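Local coordinates for glycosyl transferase (Staphylococcus aureus, PDB 5TZJ), which belongs to glycosyl transferase family 2, carries a mainly helical linker domain and holds uridine-diphosphate-N-acetylglucosamine in a pocket, at residues Lys25-Lys30 / Ile96-Leu101; Asp109-Asp114 / Ala189-Val194; Asp220-Met225 / Phe256-Gly261; Lys242-Ala247 / Asp290-Ser295. One frame throughout, in Å; residues are numbered along the deposited sequence.

Interaction 1: residues Lys25-Lys30 / Ile96-Leu101; sequences KQDFPK and INKETL
Gln26 lays its buried amide against the turn that leads from Ile96 into helix 100-111, and uses both ends of the group there. With CG beside its own backbone N (chi1 -71°) and the chain bent at chi2, NE2 reaches Asn97 O in a nearly straight bond of 2.8 Å. Asn97 O lies close to the plane of the Gln26 amide, although NE2 stands above the plane of that carbonyl. OE1 takes the opposite role, accepting Leu101 N at 3.1 Å, a first-turn N-H of the helix. A second bond from NE2, to Ser22 O, further fixes the rotation of the amide. Asn97 O is gripped three times, by Gln26 NE2 and by the N and OG1 of Thr100, while Asn97 OD1 closes an Asx turn onto Glu99 N.

The backbones join as well: Asp27 N donates to Lys98 O at 3.0 Å. Leu101 CB rests over one face of the Phe28 ring, 4.1 Å from its centroid, and Pro29 CD lies over the other. Beside the backbone bond, Asp27 OD1 comes within 4.2 Å of Glu99 OE1. Both oxygens form salt bridges with Lys102, which probably offsets their repulsion. The chemistry implies that a neutral amide supplies a donor and an acceptor where the polypeptide turns into a helix, while the two acids share a lysine alongside.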
loop_
_atom_site.group_PDB
_atom_site.type_symbol
_atom_site.label_atom_id
_atom_site.label_comp_id
_atom_site.label_asym_id
_atom_site.label_seq_id
_atom_site.Cartn_x
_atom_site.Cartn_y
_atom_site.Cartn_z
ATOM N N LYS A 25 -10.117 -25.348 0.441
ATOM C CA LYS A 25 -9.970 -25.939 -0.887
ATOM C C LYS A 25 -8.555 -25.827 -1.456
ATOM O O LYS A 25 -8.350 -26.211 -2.610
ATOM C CB LYS A 25 -10.946 -25.289 -1.884
ATOM C CG LYS A 25 -12.430 -25.441 -1.567
ATOM C CD LYS A 25 -13.095 -26.545 -2.357
ATOM C CE LYS A 25 -14.474 -26.901 -1.771
ATOM N NZ LYS A 25 -15.218 -25.656 -1.399
ATOM N N GLN A 26 -7.583 -25.288 -0.706
ATOM C CA GLN A 26 -6.202 -25.284 -1.183
ATOM C C GLN A 26 -5.759 -26.700 -1.530
ATOM O O GLN A 26 -5.915 -27.636 -0.725
ATOM C CB GLN A 26 -5.258 -24.688 -0.142
ATOM C CG GLN A 26 -5.406 -23.162 0.046
ATOM C CD GLN A 26 -5.148 -22.394 -1.244
ATOM O OE1 GLN A 26 -4.022 -22.349 -1.734
ATOM N NE2 GLN A 26 -6.192 -21.777 -1.788
ATOM N N ASP A 27 -5.223 -26.859 -2.744
ATOM C CA ASP A 27 -4.596 -28.125 -3.129
ATOM C C ASP A 27 -3.124 -28.057 -2.723
ATOM O O ASP A 27 -2.189 -28.034 -3.523
ATOM C CB ASP A 27 -4.837 -28.451 -4.606
ATOM C CG ASP A 27 -4.078 -27.565 -5.575
ATOM O OD1 ASP A 27 -3.875 -28.037 -6.728
ATOM O OD2 ASP A 27 -3.692 -26.426 -5.214
ATOM N N PHE A 28 -2.957 -28.033 -1.410
ATOM C CA PHE A 28 -1.741 -27.849 -0.651
ATOM C C PHE A 28 -2.032 -28.501 0.687
ATOM O O PHE A 28 -3.177 -28.403 1.159
ATOM C CB PHE A 28 -1.418 -26.356 -0.476
ATOM C CG PHE A 28 -0.057 -26.103 0.079
ATOM C CD1 PHE A 28 1.065 -26.316 -0.707
ATOM C CD2 PHE A 28 0.111 -25.679 1.397
ATOM C CE1 PHE A 28 2.334 -26.102 -0.201
ATOM C CE2 PHE A 28 1.377 -25.462 1.915
ATOM C CZ PHE A 28 2.495 -25.681 1.110
ATOM N N PRO A 29 -1.062 -29.165 1.324
ATOM C CA PRO A 29 -1.358 -29.868 2.586
ATOM C C PRO A 29 -1.757 -28.912 3.707
ATOM O O PRO A 29 -1.102 -27.887 3.937
ATOM C CB PRO A 29 -0.044 -30.601 2.904
ATOM C CG PRO A 29 0.753 -30.594 1.631
ATOM C CD PRO A 29 0.350 -29.315 0.940
ATOM N N LYS A 30 -2.855 -29.257 4.402
ATOM C CA LYS A 30 -3.362 -28.465 5.521
ATOM C C LYS A 30 -2.422 -28.503 6.718
ATOM O O LYS A 30 -2.429 -27.576 7.538
ATOM C CB LYS A 30 -4.752 -28.960 5.957
ATOM C CG LYS A 30 -5.920 -28.318 5.218
ATOM C CD LYS A 30 -5.777 -28.542 3.707
ATOM C CE LYS A 30 -7.032 -28.167 2.966
ATOM N NZ LYS A 30 -8.195 -28.906 3.538
ATOM N N ILE A 96 -8.757 -16.570 -2.334
ATOM C CA ILE A 96 -7.539 -16.867 -3.081
ATOM C C ILE A 96 -7.743 -18.122 -3.935
ATOM O O ILE A 96 -8.592 -18.974 -3.649
ATOM C CB ILE A 96 -6.305 -17.015 -2.146
ATOM C CG1 ILE A 96 -6.462 -18.200 -1.196
ATOM C CG2 ILE A 96 -6.094 -15.730 -1.283
ATOM C CD1 ILE A 96 -5.180 -18.589 -0.482
ATOM N N ASN A 97 -6.957 -18.208 -5.010
ATOM C CA ASN A 97 -7.010 -19.350 -5.920
ATOM C C ASN A 97 -6.613 -20.634 -5.199
ATOM O O ASN A 97 -5.785 -20.626 -4.289
ATOM C CB ASN A 97 -6.063 -19.101 -7.106
ATOM C CG ASN A 97 -6.162 -20.167 -8.180
ATOM O OD1 ASN A 97 -5.953 -21.364 -7.935
ATOM N ND2 ASN A 97 -6.483 -19.731 -9.391
ATOM N N LYS A 98 -7.179 -21.766 -5.639
ATOM C CA LYS A 98 -6.931 -23.007 -4.913
ATOM C C LYS A 98 -5.488 -23.489 -5.059
ATOM O O LYS A 98 -4.998 -24.216 -4.188
ATOM C CB LYS A 98 -7.915 -24.090 -5.368
ATOM C CG LYS A 98 -7.530 -24.720 -6.675
ATOM C CD LYS A 98 -8.485 -25.835 -7.075
ATOM C CE LYS A 98 -9.488 -25.339 -8.105
ATOM N NZ LYS A 98 -8.798 -24.875 -9.353
ATOM N N GLU A 99 -4.783 -23.075 -6.110
ATOM C CA GLU A 99 -3.386 -23.433 -6.297
ATOM C C GLU A 99 -2.419 -22.381 -5.754
ATOM O O GLU A 99 -1.202 -22.516 -5.940
ATOM C CB GLU A 99 -3.130 -23.691 -7.781
ATOM C CG GLU A 99 -4.098 -24.730 -8.326
ATOM C CD GLU A 99 -3.841 -25.092 -9.769
ATOM O OE1 GLU A 99 -2.834 -25.786 -10.070
ATOM O OE2 GLU A 99 -4.660 -24.669 -10.606
ATOM N N THR A 100 -2.923 -21.362 -5.059
ATOM C CA THR A 100 -2.060 -20.266 -4.623
ATOM C C THR A 100 -0.896 -20.764 -3.780
ATOM O O THR A 100 0.266 -20.487 -4.091
ATOM C CB THR A 100 -2.871 -19.232 -3.848
ATOM O OG1 THR A 100 -3.828 -18.644 -4.735
ATOM C CG2 THR A 100 -1.962 -18.162 -3.297
ATOM N N LEU A 101 -1.178 -21.506 -2.709
ATOM C CA LEU A 101 -0.092 -21.901 -1.813
ATOM C C LEU A 101 0.843 -22.911 -2.482
ATOM O O LEU A 101 2.056 -22.894 -2.249
ATOM C CB LEU A 101 -0.659 -22.461 -0.497
ATOM C CG LEU A 101 -1.465 -21.488 0.386
ATOM C CD1 LEU A 101 -1.623 -22.011 1.846
ATOM C CD2 LEU A 101 -0.877 -20.069 0.356
#

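Interaction 2: residues Asp109-Asp114 / Ala189-Val194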
loop_
_atom_site.group_PDB
_atom_site.type_symbol
_atom_site.label_atom_id
_atom_site.label_comp_id
_atom_site.label_asym_id
_atom_site.label_seq_id
_atom_site.Cartn_x
_atom_site.Cartn_y
_atom_site.Cartn_z
ATOM N N ASP A 109 10.593 -22.090 -3.469
ATOM C CA ASP A 109 11.614 -23.113 -3.281
ATOM C C ASP A 109 12.739 -22.968 -4.295
ATOM O O ASP A 109 13.903 -23.234 -3.971
ATOM C CB ASP A 109 10.990 -24.502 -3.361
ATOM C CG ASP A 109 10.251 -24.873 -2.088
ATOM O OD1 ASP A 109 9.896 -26.067 -1.925
ATOM O OD2 ASP A 109 10.033 -23.956 -1.243
ATOM N N GLU A 110 12.423 -22.518 -5.510
ATOM C CA GLU A 110 13.443 -22.377 -6.542
ATOM C C GLU A 110 14.176 -21.043 -6.450
ATOM O O GLU A 110 15.389 -20.996 -6.675
ATOM C CB GLU A 110 12.822 -22.549 -7.939
ATOM C CG GLU A 110 11.394 -22.014 -8.077
ATOM C CD GLU A 110 10.692 -22.406 -9.387
ATOM O OE1 GLU A 110 11.396 -22.734 -10.388
ATOM O OE2 GLU A 110 9.426 -22.379 -9.399
ATOM N N HIS A 111 13.476 -19.969 -6.073
ATOM C CA HIS A 111 14.023 -18.622 -6.176
ATOM C C HIS A 111 14.354 -17.960 -4.848
ATOM O O HIS A 111 15.069 -16.951 -4.854
ATOM C CB HIS A 111 13.057 -17.724 -6.964
ATOM C CG HIS A 111 12.899 -18.152 -8.388
ATOM N ND1 HIS A 111 11.686 -18.517 -8.931
ATOM C CD2 HIS A 111 13.814 -18.309 -9.373
ATOM C CE1 HIS A 111 11.859 -18.869 -10.192
ATOM N NE2 HIS A 111 13.139 -18.744 -10.487
ATOM N N HIS A 112 13.857 -18.492 -3.724
ATOM C CA HIS A 112 14.162 -17.977 -2.382
ATOM C C HIS A 112 13.761 -16.507 -2.238
ATOM O O HIS A 112 14.468 -15.704 -1.624
ATOM C CB HIS A 112 15.634 -18.181 -2.023
ATOM C CG HIS A 112 16.099 -19.598 -2.179
ATOM N ND1 HIS A 112 16.757 -20.043 -3.305
ATOM C CD2 HIS A 112 15.971 -20.674 -1.368
ATOM C CE1 HIS A 112 17.034 -21.331 -3.173
ATOM N NE2 HIS A 112 16.572 -21.738 -2.003
ATOM N N SER A 113 12.611 -16.156 -2.805
ATOM C CA SER A 113 12.055 -14.817 -2.631
ATOM C C SER A 113 11.949 -14.451 -1.153
ATOM O O SER A 113 11.675 -15.294 -0.298
ATOM C CB SER A 113 10.665 -14.737 -3.282
ATOM O OG SER A 113 10.629 -15.417 -4.535
ATOM N N ASP A 114 12.150 -13.166 -0.851
ATOM C CA ASP A 114 11.807 -12.629 0.463
ATOM C C ASP A 114 10.441 -11.999 0.493
ATOM O O ASP A 114 9.801 -11.984 1.556
ATOM C CB ASP A 114 12.833 -11.588 0.911
ATOM C CG ASP A 114 14.202 -12.198 1.056
ATOM O OD1 ASP A 114 14.260 -13.404 1.429
ATOM O OD2 ASP A 114 15.193 -11.494 0.765
ATOM N N ALA A 189 14.259 -6.393 1.757
ATOM C CA ALA A 189 14.287 -7.737 1.212
ATOM C C ALA A 189 15.509 -7.891 0.324
ATOM O O ALA A 189 15.935 -6.949 -0.337
ATOM C CB ALA A 189 13.022 -8.029 0.407
ATOM N N ASN A 190 16.086 -9.080 0.329
ATOM C CA ASN A 190 17.164 -9.342 -0.609
ATOM C C ASN A 190 16.633 -9.649 -1.995
ATOM O O ASN A 190 17.306 -9.364 -2.986
ATOM C CB ASN A 190 18.035 -10.491 -0.113
ATOM C CG ASN A 190 18.791 -10.128 1.138
ATOM O OD1 ASN A 190 19.252 -8.985 1.285
ATOM N ND2 ASN A 190 18.911 -11.086 2.063
ATOM N N ARG A 191 15.430 -10.199 -2.090
ATOM C CA ARG A 191 14.868 -10.539 -3.389
ATOM C C ARG A 191 13.357 -10.386 -3.333
ATOM O O ARG A 191 12.704 -10.881 -2.397
ATOM C CB ARG A 191 15.227 -11.969 -3.810
ATOM C CG ARG A 191 14.317 -12.473 -4.899
ATOM C CD ARG A 191 14.876 -13.678 -5.599
ATOM N NE ARG A 191 16.268 -13.460 -5.959
ATOM C CZ ARG A 191 16.911 -14.111 -6.922
ATOM N NH1 ARG A 191 16.276 -15.026 -7.642
ATOM N NH2 ARG A 191 18.189 -13.840 -7.139
ATOM N N ILE A 192 12.820 -9.716 -4.344
ATOM C CA ILE A 192 11.396 -9.468 -4.515
ATOM C C ILE A 192 11.011 -10.099 -5.839
ATOM O O ILE A 192 11.690 -9.882 -6.850
ATOM C CB ILE A 192 11.084 -7.950 -4.537
ATOM C CG1 ILE A 192 11.611 -7.237 -3.288
ATOM C CG2 ILE A 192 9.573 -7.681 -4.746
ATOM C CD1 ILE A 192 11.407 -5.686 -3.340
ATOM N N SER A 193 9.935 -10.857 -5.856
ATOM C CA SER A 193 9.576 -11.600 -7.056
ATOM C C SER A 193 8.114 -11.346 -7.361
ATOM O O SER A 193 7.369 -10.828 -6.534
ATOM C CB SER A 193 9.813 -13.107 -6.891
ATOM O OG SER A 193 11.045 -13.347 -6.255
ATOM N N VAL A 194 7.702 -11.732 -8.558
ATOM C CA VAL A 194 6.339 -11.530 -9.023
ATOM C C VAL A 194 5.891 -12.823 -9.663
ATOM O O VAL A 194 6.534 -13.310 -10.611
ATOM C CB VAL A 194 6.218 -10.369 -10.023
ATOM C CG1 VAL A 194 4.750 -10.157 -10.389
ATOM C CG2 VAL A 194 6.811 -9.080 -9.430
#
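Asp114 OD2 receives two backbone N-H groups from the neighbouring segment. Asn190 N reaches its anti lone pair at 2.6 Å, whereas Arg191 N comes from above the carboxylate plane at 3.1 Å. The other oxygen, OD1, forms a salt bridge with Arg158, so both oxygens of this buried acid have partners and its negative charge is probably stabilised. The same residue donates through its backbone: Asp114 N bonds to Arg191 O at 2.8 Å.

Further along, Ser113 OG donates a hydrogen bond to Ser193 OG at 2.7 Å, and Ser193 OG is also bonded to Pro138 O. Outward from these bonds the contact becomes packing. Asp114 CB touches Ala189 CB at 3.6 Å. Arg191, its CG anti to the backbone N (chi1 162°) and its chain bent at chi3, brings CD to 3.4 Å from His111 O before its NE finds a salt bridge with Glu139.

Helices 100-111 and 177-188 both end here, and strands 115-122 and 192-195 leave alongside each other as parallel partners. The helix-to-strand connections and the parallel strand pair fit the alpha/beta fold of a family 2 glycosyl transferase, with Asp114 tying the two connections together.

Interaction 3: residues Asp220-Met225 / Phe256-Gly261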
loop_
_atom_site.group_PDB
_atom_site.type_symbol
_atom_site.label_atom_id
_atom_site.label_comp_id
_atom_site.label_asym_id
_atom_site.label_seq_id
_atom_site.Cartn_x
_atom_site.Cartn_y
_atom_site.Cartn_z
ATOM N N ASP A 220 -3.056 12.470 10.192
ATOM C CA ASP A 220 -2.661 11.060 10.317
ATOM C C ASP A 220 -2.189 10.503 8.978
ATOM O O ASP A 220 -1.200 9.766 8.918
ATOM C CB ASP A 220 -3.825 10.222 10.859
ATOM C CG ASP A 220 -4.144 10.553 12.275
ATOM O OD1 ASP A 220 -3.250 11.073 12.964
ATOM O OD2 ASP A 220 -5.270 10.305 12.707
ATOM N N PHE A 221 -2.892 10.834 7.887
ATOM C CA PHE A 221 -2.513 10.308 6.584
ATOM C C PHE A 221 -1.096 10.712 6.220
ATOM O O PHE A 221 -0.285 9.872 5.804
ATOM C CB PHE A 221 -3.487 10.803 5.501
ATOM C CG PHE A 221 -3.110 10.376 4.115
ATOM C CD1 PHE A 221 -3.267 9.050 3.726
ATOM C CD2 PHE A 221 -2.582 11.289 3.200
ATOM C CE1 PHE A 221 -2.916 8.621 2.435
ATOM C CE2 PHE A 221 -2.246 10.885 1.913
ATOM C CZ PHE A 221 -2.412 9.533 1.526
ATOM N N TYR A 222 -0.783 12.014 6.343
ATOM C CA TYR A 222 0.499 12.506 5.853
ATOM C C TYR A 222 1.630 12.232 6.826
ATOM O O TYR A 222 2.789 12.274 6.422
ATOM C CB TYR A 222 0.416 14.031 5.573
ATOM C CG TYR A 222 -0.358 14.342 4.292
ATOM C CD1 TYR A 222 0.148 13.973 3.042
ATOM C CD2 TYR A 222 -1.610 14.966 4.339
ATOM C CE1 TYR A 222 -0.582 14.220 1.872
ATOM C CE2 TYR A 222 -2.330 15.238 3.139
ATOM C CZ TYR A 222 -1.774 14.873 1.922
ATOM O OH TYR A 222 -2.453 15.055 0.708
ATOM N N GLU A 223 1.325 11.886 8.090
ATOM C CA GLU A 223 2.372 11.356 8.955
ATOM C C GLU A 223 2.871 10.009 8.434
ATOM O O GLU A 223 4.063 9.702 8.523
ATOM C CB GLU A 223 1.843 11.201 10.407
ATOM C CG GLU A 223 2.769 10.376 11.326
ATOM C CD GLU A 223 4.064 11.109 11.642
ATOM O OE1 GLU A 223 4.973 10.510 12.249
ATOM O OE2 GLU A 223 4.200 12.305 11.270
ATOM N N VAL A 224 1.976 9.157 7.934
ATOM C CA VAL A 224 2.479 7.895 7.346
ATOM C C VAL A 224 3.333 8.194 6.106
ATOM O O VAL A 224 4.324 7.498 5.828
ATOM C CB VAL A 224 1.312 6.972 6.963
ATOM C CG1 VAL A 224 1.820 5.699 6.207
ATOM C CG2 VAL A 224 0.382 6.644 8.204
ATOM N N MET A 225 2.971 9.231 5.351
ATOM C CA MET A 225 3.791 9.560 4.164
ATOM C C MET A 225 5.194 10.034 4.579
ATOM O O MET A 225 6.206 9.590 4.008
ATOM C CB MET A 225 3.080 10.611 3.296
ATOM C CG MET A 225 1.701 10.166 2.731
ATOM S SD MET A 225 1.735 8.608 1.835
ATOM C CE MET A 225 0.884 7.500 3.008
ATOM N N PHE A 256 -1.793 9.084 -7.559
ATOM C CA PHE A 256 -2.870 8.167 -7.243
ATOM C C PHE A 256 -3.486 8.379 -5.879
ATOM O O PHE A 256 -4.597 7.909 -5.655
ATOM C CB PHE A 256 -2.396 6.716 -7.404
ATOM C CG PHE A 256 -2.066 6.389 -8.824
ATOM C CD1 PHE A 256 -3.031 6.532 -9.808
ATOM C CD2 PHE A 256 -0.781 6.044 -9.206
ATOM C CE1 PHE A 256 -2.740 6.276 -11.161
ATOM C CE2 PHE A 256 -0.489 5.783 -10.534
ATOM C CZ PHE A 256 -1.475 5.899 -11.509
ATOM N N SER A 257 -2.867 9.115 -5.005
ATOM C CA SER A 257 -3.437 9.266 -3.670
ATOM C C SER A 257 -4.408 10.446 -3.645
ATOM O O SER A 257 -4.559 11.183 -4.634
ATOM C CB SER A 257 -2.336 9.479 -2.639
ATOM O OG SER A 257 -1.944 10.851 -2.712
ATOM N N ARG A 258 -5.035 10.642 -2.477
ATOM C CA ARG A 258 -5.929 11.768 -2.204
ATOM C C ARG A 258 -5.223 13.109 -2.344
ATOM O O ARG A 258 -5.881 14.161 -2.400
ATOM C CB ARG A 258 -6.487 11.640 -0.756
ATOM C CG ARG A 258 -5.349 11.892 0.272
ATOM C CD ARG A 258 -5.788 11.627 1.713
ATOM N NE ARG A 258 -6.203 10.249 1.889
ATOM C CZ ARG A 258 -6.919 9.826 2.935
ATOM N NH1 ARG A 258 -7.306 10.688 3.891
ATOM N NH2 ARG A 258 -7.269 8.554 3.001
ATOM N N THR A 259 -3.891 13.124 -2.334
ATOM C CA THR A 259 -3.190 14.372 -2.626
ATOM C C THR A 259 -3.556 14.886 -4.017
ATOM O O THR A 259 -3.684 16.114 -4.253
ATOM C CB THR A 259 -1.688 14.141 -2.500
ATOM O OG1 THR A 259 -1.395 13.873 -1.132
ATOM C CG2 THR A 259 -0.889 15.416 -2.936
ATOM N N ASN A 260 -3.706 13.970 -4.962
ATOM C CA ASN A 260 -3.979 14.414 -6.352
ATOM C C ASN A 260 -5.240 15.278 -6.473
ATOM O O ASN A 260 -6.351 14.780 -6.325
ATOM C CB ASN A 260 -4.138 13.229 -7.319
ATOM C CG ASN A 260 -4.177 13.712 -8.828
ATOM O OD1 ASN A 260 -5.192 14.147 -9.283
ATOM N ND2 ASN A 260 -3.056 13.729 -9.502
ATOM N N GLY A 261 -5.101 16.570 -6.763
ATOM C CA GLY A 261 -6.290 17.385 -6.916
ATOM C C GLY A 261 -6.938 17.857 -5.618
ATOM O O GLY A 261 -8.037 18.392 -5.675
#
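In the helical linker domain, Phe221 and Tyr222 of helix 218-233 meet Arg258 and Thr259 in the ST turn that follows helix 239-256. The guanidinium of Arg258 lies flat on the Phe221 ring, the planes only 12° apart and the centres separated by 4.2 Å. This is a cation-pi stack, and the aliphatic part of the chain shares it: CD sits over the same face, 3.6 Å from the ring centroid. Arg258 CG stands between the backbone N and the carbonyl carbon (chi1 70°), and a bend at chi3 turns the remainder of the chain across the ring.

The turn behind this stack is held by Ser257 OG, which accepts Thr259 N at 3.0 Å and is itself bonded to His253 O in the last turn of helix 239-256. Loop and helix end thus present Arg258 and Thr259 together to the neighbouring helix.

Tyr222 approaches with its edge, Thr259 OG1 lying in the plane of the ring. The two hydroxyls are hydrogen-bonded, but the modelled separation of Tyr222 OH and Thr259 OG1, 2.4 Å, is doubtfully short. His253 NE2 also bonds to Thr259 OG1, while Tyr222 packs against Trp274, Ala277 and Leu278 of helix 271-282.

Interaction 4: residues Lys242-Ala247 / Asp290-Ser295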
loop_
_atom_site.group_PDB
_atom_site.type_symbol
_atom_site.label_atom_id
_atom_site.label_comp_id
_atom_site.label_asym_id
_atom_site.label_seq_id
_atom_site.Cartn_x
_atom_site.Cartn_y
_atom_site.Cartn_z
ATOM N N LYS A 242 18.535 5.746 -3.170
ATOM C CA LYS A 242 17.519 6.178 -2.204
ATOM C C LYS A 242 16.726 7.357 -2.738
ATOM O O LYS A 242 15.487 7.387 -2.640
ATOM C CB LYS A 242 18.164 6.574 -0.875
ATOM C CG LYS A 242 18.778 5.460 -0.084
ATOM C CD LYS A 242 20.001 6.040 0.647
ATOM C CE LYS A 242 19.706 6.196 2.043
ATOM N NZ LYS A 242 20.837 6.703 2.866
ATOM N N ASP A 243 17.437 8.363 -3.295
ATOM C CA ASP A 243 16.750 9.520 -3.874
ATOM C C ASP A 243 15.823 9.073 -4.980
ATOM O O ASP A 243 14.685 9.555 -5.090
ATOM C CB ASP A 243 17.755 10.533 -4.455
ATOM C CG ASP A 243 18.381 11.454 -3.399
ATOM O OD1 ASP A 243 18.108 11.282 -2.167
ATOM O OD2 ASP A 243 19.138 12.386 -3.811
ATOM N N GLN A 244 16.296 8.136 -5.802
ATOM C CA GLN A 244 15.506 7.670 -6.937
ATOM C C GLN A 244 14.279 6.911 -6.471
ATOM O O GLN A 244 13.202 7.068 -7.055
ATOM C CB GLN A 244 16.358 6.785 -7.846
ATOM C CG GLN A 244 16.658 7.437 -9.179
ATOM C CD GLN A 244 15.371 7.816 -9.954
ATOM O OE1 GLN A 244 14.311 7.183 -9.798
ATOM N NE2 GLN A 244 15.460 8.855 -10.766
ATOM N N ILE A 245 14.409 6.092 -5.414
ATOM C CA ILE A 245 13.220 5.423 -4.854
ATOM C C ILE A 245 12.228 6.441 -4.268
ATOM O O ILE A 245 11.009 6.361 -4.490
ATOM C CB ILE A 245 13.648 4.366 -3.827
ATOM C CG1 ILE A 245 14.355 3.218 -4.559
ATOM C CG2 ILE A 245 12.442 3.860 -2.934
ATOM C CD1 ILE A 245 15.290 2.458 -3.604
ATOM N N LEU A 246 12.715 7.390 -3.487
ATOM C CA LEU A 246 11.817 8.439 -2.986
ATOM C C LEU A 246 11.102 9.165 -4.124
ATOM O O LEU A 246 9.881 9.368 -4.064
ATOM C CB LEU A 246 12.597 9.422 -2.152
ATOM C CG LEU A 246 11.842 10.457 -1.327
ATOM C CD1 LEU A 246 10.634 9.853 -0.523
ATOM C CD2 LEU A 246 12.843 11.080 -0.305
ATOM N N ALA A 247 11.835 9.531 -5.202
ATOM C CA ALA A 247 11.179 10.171 -6.334
ATOM C C ALA A 247 10.079 9.295 -6.912
ATOM O O ALA A 247 8.984 9.783 -7.197
ATOM C CB ALA A 247 12.210 10.537 -7.436
ATOM N N ASP A 290 13.524 16.774 -6.051
ATOM C CA ASP A 290 12.461 17.279 -6.916
ATOM C C ASP A 290 12.862 17.176 -8.376
ATOM O O ASP A 290 12.012 16.946 -9.247
ATOM C CB ASP A 290 12.155 18.741 -6.579
ATOM C CG ASP A 290 11.566 18.942 -5.170
ATOM O OD1 ASP A 290 11.549 17.948 -4.385
ATOM O OD2 ASP A 290 11.193 20.119 -4.829
ATOM N N ALA A 291 14.159 17.305 -8.647
ATOM C CA ALA A 291 14.709 17.218 -9.999
ATOM C C ALA A 291 14.525 15.831 -10.578
ATOM O O ALA A 291 14.582 15.669 -11.811
ATOM C CB ALA A 291 16.220 17.578 -9.995
ATOM N N LEU A 292 14.269 14.836 -9.734
ATOM C CA LEU A 292 14.080 13.483 -10.246
ATOM C C LEU A 292 12.627 13.073 -10.424
ATOM O O LEU A 292 12.401 11.993 -10.975
ATOM C CB LEU A 292 14.722 12.436 -9.318
ATOM C CG LEU A 292 16.140 12.675 -8.811
ATOM C CD1 LEU A 292 16.482 11.556 -7.798
ATOM C CD2 LEU A 292 17.085 12.715 -9.968
ATOM N N VAL A 293 11.644 13.825 -9.890
ATOM C CA VAL A 293 10.227 13.450 -10.040
ATOM C C VAL A 293 9.721 13.924 -11.407
ATOM O O VAL A 293 10.388 14.734 -12.059
ATOM C CB VAL A 293 9.355 14.046 -8.919
ATOM C CG1 VAL A 293 9.925 13.625 -7.564
ATOM C CG2 VAL A 293 9.304 15.593 -9.036
ATOM N N MET A 294 8.519 13.478 -11.806
ATOM C CA MET A 294 7.869 14.005 -13.007
ATOM C C MET A 294 7.819 15.536 -12.977
ATOM O O MET A 294 7.434 16.133 -11.981
ATOM C CB MET A 294 6.456 13.452 -13.143
ATOM C CG MET A 294 6.450 11.990 -13.596
ATOM S SD MET A 294 4.750 11.402 -13.855
ATOM C CE MET A 294 4.069 11.430 -12.191
ATOM N N SER A 295 8.256 16.174 -14.079
ATOM C CA SER A 295 8.348 17.629 -14.039
ATOM C C SER A 295 7.046 18.322 -13.612
ATOM O O SER A 295 7.085 19.373 -12.980
ATOM C CB SER A 295 8.813 18.120 -15.435
ATOM O OG SER A 295 7.922 17.566 -16.364
#
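Ala247 and Val293 bring the two backbones together, their CA atoms 5.0 Å apart. Residues 242-247 are regular helix, with Asp243 O accepting Ala247 N in the usual way. Residues 290-295 start out with helical angles at 290-292 but without the regular helical bonds. One bond of 3.2 Å, Val293 N to Asp290 O, closes this turn, after which the chain straightens sharply at Val293 (psi 169°).

Leu292 and Val293 both meet the helix around Ala247. Ala247 CB is the small surface they share: Leu292 CB touches it at 3.7 Å and Val293 CG1 at 3.8 Å. Leu292 reaches further back along the helix, its CD1 methyl meeting Asp243 CB at 3.7 Å. Gln244 completes the strip, bending at chi2 to bring NE2 to 3.9 Å from Leu292 CB, a van der Waals approach of an amide to a methylene.

The contact lies in the linker domain, where helix 239-256 packs against this loop and also against helix 218-233: Leu246 meets Ala229 and Leu233 of that helix, and Ile245 meets Ile232. Val293 also touches Leu250 of helix 239-256 and Leu301 of helix 298-305, so its side chain contacts two helices.

Polar groups nearby find their partners outside the apolar strip. The carboxylate of Asp243 forms a salt bridge with Arg288, leaving its CB to meet the leucine. Asn251 OD1, one turn beyond Ala247, accepts Met294 N, and Arg298 bonds to Val293 O.

Interactions 1 and 2 lie near the two ends of helix 100-111, their nearest atoms about 8 Å apart, and both are partly buried and rich in backbone bonds: an amide serves the helix start, a carboxylate the passage into the sheet. Interactions 3 and 4 are buried contacts of the linker domain and share helix 239-256, the one at the loop leaving it, the other on its side. Their chemistry rests on side chains: a cation-pi stack with a hydroxyl pair in interaction 3, mainly aliphatic van der Waals contact in interaction 4. Interactions 1 and 3, with centres about 36 Å apart, stand on opposite sides of the chain's centre.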